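Putative hemoglobin-like oxygen-binding protein (Pseudoalteromonas haloplanktis, PDB 4UUR) probably binds and carries oxygen at a heme iron, as a cold-adapted truncated hemoglobin of group II. Local coordinates at residues N39-I44 against N114-L119. Residues are numbered along the deposited sequence; the frame is centred on the assembly and turned at random.
Sequences NRFYDI and NKTLDL
In the two-over-two helical sandwich of truncated hemoglobins, helices 31-45 and 63-76 form one pair, 103-120 and 124-141 the other; T116 joins the layers by meeting R40, F41 and I44, with K115 beside I44 and L119 beside R40. The segment axes approach to 8.9 Å with N-to-C directions 133° apart; the nearest CA pair, F41 and T116, is 5.6 Å apart. A small residue suits such closeness: at chi1 -67° T116 OG1 stands beside its own backbone N, bonded to C112 O and 3.3 Å from F41 CA, and CG2, anti to that N, packs 3.9 Å from R40 CG. Apolar I44 is long enough for CD1 to reach T116 OG1, at 3.9 Å, and K115 CB, while the lysine's amino end leads away. R40 joins apolar packing to charge: its methylenes slide past T116, bends at chi2 and chi3 carry the guanidinium to L119, whose CD1 lies over one face toward the rim, 4.2 Å from R40 NH1, and to a salt bridge with E120. An alanine in place of R40 would probably leave E120 without this mate and L119 CD1 without the flat group it rests against. Inward, the F41 ring meets W109 and F69 near the heme; on their far sides, L117 packs on helix 124-141 and Y42 on helix 63-76.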
ATOM      1  N   ASN A  39       1.273   8.055  -2.766  1.00 27.66           N
ATOM      2  CA  ASN A  39       0.647   9.290  -2.447  1.00 27.70           C
ATOM      3  C   ASN A  39      -0.813   9.327  -2.713  1.00 26.04           C
ATOM      4  O   ASN A  39      -1.517   9.901  -1.927  1.00 26.99           O
ATOM      5  CB  ASN A  39       1.352  10.484  -3.086  1.00 29.01           C
ATOM      6  CG  ASN A  39       2.597  10.862  -2.321  1.00 30.83           C
ATOM      7  OD1 ASN A  39       2.567  11.103  -1.122  1.00 32.35           O
ATOM      8  ND2 ASN A  39       3.699  10.821  -2.982  1.00 35.63           N
ATOM      9  N   ARG A  40      -1.253   8.771  -3.822  1.00 25.26           N
ATOM     10  CA  ARG A  40      -2.677   8.684  -4.161  1.00 25.70           C
ATOM     11  C   ARG A  40      -3.434   7.852  -3.116  1.00 25.81           C
ATOM     12  O   ARG A  40      -4.543   8.205  -2.720  1.00 25.75           O
ATOM     13  CB  ARG A  40      -2.825   7.991  -5.493  1.00 28.36           C
ATOM     14  CG  ARG A  40      -4.267   7.679  -5.926  1.00 31.79           C
ATOM     15  CD  ARG A  40      -4.968   8.876  -6.506  1.00 29.56           C
ATOM     16  NE  ARG A  40      -4.436   9.150  -7.831  1.00 29.08           N
ATOM     17  CZ  ARG A  40      -4.832  10.144  -8.617  1.00 29.88           C
ATOM     18  NH1 ARG A  40      -5.760  11.022  -8.250  1.00 32.54           N
ATOM     19  NH2 ARG A  40      -4.303  10.251  -9.803  1.00 30.47           N
ATOM     20  N   PHE A  41      -2.825   6.749  -2.687  1.00 24.66           N
ATOM     21  CA  PHE A  41      -3.383   5.864  -1.660  1.00 25.98           C
ATOM     22  C   PHE A  41      -3.754   6.645  -0.397  1.00 25.84           C
ATOM     23  O   PHE A  41      -4.881   6.571   0.065  1.00 27.40           O
ATOM     24  CB  PHE A  41      -2.367   4.742  -1.314  1.00 25.44           C
ATOM     25  CG  PHE A  41      -2.839   3.798  -0.245  1.00 27.75           C
ATOM     26  CD1 PHE A  41      -3.927   2.967  -0.453  1.00 29.36           C
ATOM     27  CD2 PHE A  41      -2.235   3.772   0.978  1.00 32.03           C
ATOM     28  CE1 PHE A  41      -4.376   2.126   0.541  1.00 29.16           C
ATOM     29  CE2 PHE A  41      -2.658   2.911   1.960  1.00 30.98           C
ATOM     30  CZ  PHE A  41      -3.717   2.074   1.735  1.00 30.02           C
ATOM     31  N   TYR A  42      -2.802   7.402   0.141  1.00 24.32           N
ATOM     32  CA  TYR A  42      -3.028   8.169   1.361  1.00 24.41           C
ATOM     33  C   TYR A  42      -3.911   9.377   1.089  1.00 25.51           C
ATOM     34  O   TYR A  42      -4.678   9.806   1.949  1.00 26.19           O
ATOM     35  CB  TYR A  42      -1.655   8.575   1.956  1.00 24.77           C
ATOM     36  CG  TYR A  42      -0.943   7.363   2.580  1.00 24.04           C
ATOM     37  CD1 TYR A  42      -1.511   6.693   3.661  1.00 22.84           C
ATOM     38  CD2 TYR A  42       0.231   6.876   2.067  1.00 25.17           C
ATOM     39  CE1 TYR A  42      -0.930   5.547   4.202  1.00 25.71           C
ATOM     40  CE2 TYR A  42       0.861   5.762   2.623  1.00 26.94           C
ATOM     41  CZ  TYR A  42       0.268   5.086   3.700  1.00 28.40           C
ATOM     42  OH  TYR A  42       0.842   3.958   4.267  1.00 30.64           O
ATOM     43  N   ASP A  43      -3.818   9.933  -0.108  1.00 24.14           N
ATOM     44  CA  ASP A  43      -4.659  11.059  -0.457  1.00 26.27           C
ATOM     45  C   ASP A  43      -6.128  10.707  -0.368  1.00 27.67           C
ATOM     46  O   ASP A  43      -6.941  11.485   0.139  1.00 31.53           O
ATOM     47  CB  ASP A  43      -4.298  11.530  -1.848  1.00 29.01           C
ATOM     48  CG  ASP A  43      -3.104  12.512  -1.841  1.00 29.35           C
ATOM     49  OD1 ASP A  43      -2.618  12.889  -0.742  1.00 26.30           O
ATOM     50  OD2 ASP A  43      -2.700  12.921  -2.936  1.00 30.08           O
ATOM     51  N   ILE A  44      -6.446   9.501  -0.826  1.00 27.51           N
ATOM     52  CA  ILE A  44      -7.798   8.979  -0.832  1.00 28.32           C
ATOM     53  C   ILE A  44      -8.196   8.532   0.570  1.00 29.92           C
ATOM     54  O   ILE A  44      -9.319   8.822   1.016  1.00 30.91           O
ATOM     55  CB  ILE A  44      -7.909   7.803  -1.803  1.00 28.03           C
ATOM     56  CG1 ILE A  44      -7.870   8.333  -3.242  1.00 26.46           C
ATOM     57  CG2 ILE A  44      -9.149   6.960  -1.531  1.00 27.06           C
ATOM     58  CD1 ILE A  44      -7.639   7.259  -4.272  1.00 26.14           C
ATOM     59  N   ASN A 114      -7.520  -0.431  -4.353  1.00 30.46           N
ATOM     60  CA  ASN A 114      -8.327  -0.584  -5.609  1.00 31.16           C
ATOM     61  C   ASN A 114      -8.562   0.740  -6.351  1.00 28.29           C
ATOM     62  O   ASN A 114      -8.264   0.883  -7.537  1.00 30.23           O
ATOM     63  CB  ASN A 114      -9.671  -1.266  -5.310  1.00 29.43           C
ATOM     64  CG  ASN A 114      -9.508  -2.738  -4.915  1.00 31.29           C
ATOM     65  OD1 ASN A 114      -8.553  -3.407  -5.297  1.00 33.57           O
ATOM     66  ND2 ASN A 114     -10.414  -3.223  -4.091  1.00 32.96           N
ATOM     67  N   LYS A 115      -9.097   1.713  -5.654  1.00 27.42           N
ATOM     68  CA  LYS A 115      -9.295   3.023  -6.255  1.00 28.64           C
ATOM     69  C   LYS A 115      -8.011   3.642  -6.802  1.00 30.06           C
ATOM     70  O   LYS A 115      -8.029   4.291  -7.880  1.00 27.62           O
ATOM     71  CB  LYS A 115      -9.912   3.961  -5.239  1.00 32.42           C
ATOM     72  CG  LYS A 115     -11.366   3.621  -4.932  1.00 32.57           C
ATOM     73  CD  LYS A 115     -11.980   4.655  -4.009  1.00 39.04           C
ATOM     74  CE  LYS A 115     -12.992   5.542  -4.725  1.00 44.55           C
ATOM     75  NZ  LYS A 115     -14.302   4.817  -4.767  1.00 47.92           N
ATOM     76  N   THR A 116      -6.908   3.454  -6.059  1.00 26.54           N
ATOM     77  CA  THR A 116      -5.613   3.952  -6.451  1.00 25.55           C
ATOM     78  C   THR A 116      -5.125   3.269  -7.740  1.00 25.92           C
ATOM     79  O   THR A 116      -4.627   3.925  -8.658  1.00 26.34           O
ATOM     80  CB  THR A 116      -4.582   3.682  -5.313  1.00 25.03           C
ATOM     81  OG1 THR A 116      -4.933   4.481  -4.171  1.00 26.03           O
ATOM     82  CG2 THR A 116      -3.125   3.985  -5.745  1.00 22.85           C
ATOM     83  N   LEU A 117      -5.191   1.949  -7.761  1.00 24.17           N
ATOM     84  CA  LEU A 117      -4.693   1.168  -8.889  1.00 27.03           C
ATOM     85  C   LEU A 117      -5.515   1.370 -10.172  1.00 27.90           C
ATOM     86  O   LEU A 117      -4.923   1.451 -11.260  1.00 27.07           O
ATOM     87  CB  LEU A 117      -4.617  -0.317  -8.538  1.00 26.93           C
ATOM     88  CG  LEU A 117      -3.561  -0.614  -7.467  1.00 27.52           C
ATOM     89  CD1 LEU A 117      -3.628  -2.054  -7.034  1.00 28.59           C
ATOM     90  CD2 LEU A 117      -2.180  -0.296  -7.947  1.00 30.55           C
ATOM     91  N   ASP A 118      -6.832   1.520 -10.045  1.00 28.21           N
ATOM     92  CA  ASP A 118      -7.643   1.986 -11.180  1.00 30.82           C
ATOM     93  C   ASP A 118      -7.121   3.303 -11.767  1.00 29.53           C
ATOM     94  O   ASP A 118      -7.058   3.470 -12.992  1.00 27.92           O
ATOM     95  CB  ASP A 118      -9.140   2.162 -10.800  1.00 30.18           C
ATOM     96  CG  ASP A 118      -9.853   0.839 -10.654  1.00 33.14           C
ATOM     97  OD1 ASP A 118      -9.216  -0.191 -10.943  1.00 33.60           O
ATOM     98  OD2 ASP A 118     -11.020   0.806 -10.194  1.00 33.64           O
ATOM     99  N   LEU A 119      -6.766   4.255 -10.921  1.00 28.40           N
ATOM    100  CA  LEU A 119      -6.330   5.522 -11.496  1.00 30.02           C
ATOM    101  C   LEU A 119      -4.866   5.495 -11.954  1.00 27.89           C
ATOM    102  O   LEU A 119      -4.491   6.259 -12.819  1.00 27.50           O
ATOM    103  CB  LEU A 119      -6.567   6.668 -10.526  1.00 31.57           C
ATOM    104  CG  LEU A 119      -8.009   7.128 -10.390  1.00 32.43           C
ATOM    105  CD1 LEU A 119      -8.243   7.743  -9.038  1.00 36.86           C
ATOM    106  CD2 LEU A 119      -8.379   8.091 -11.473  1.00 33.31           C
TER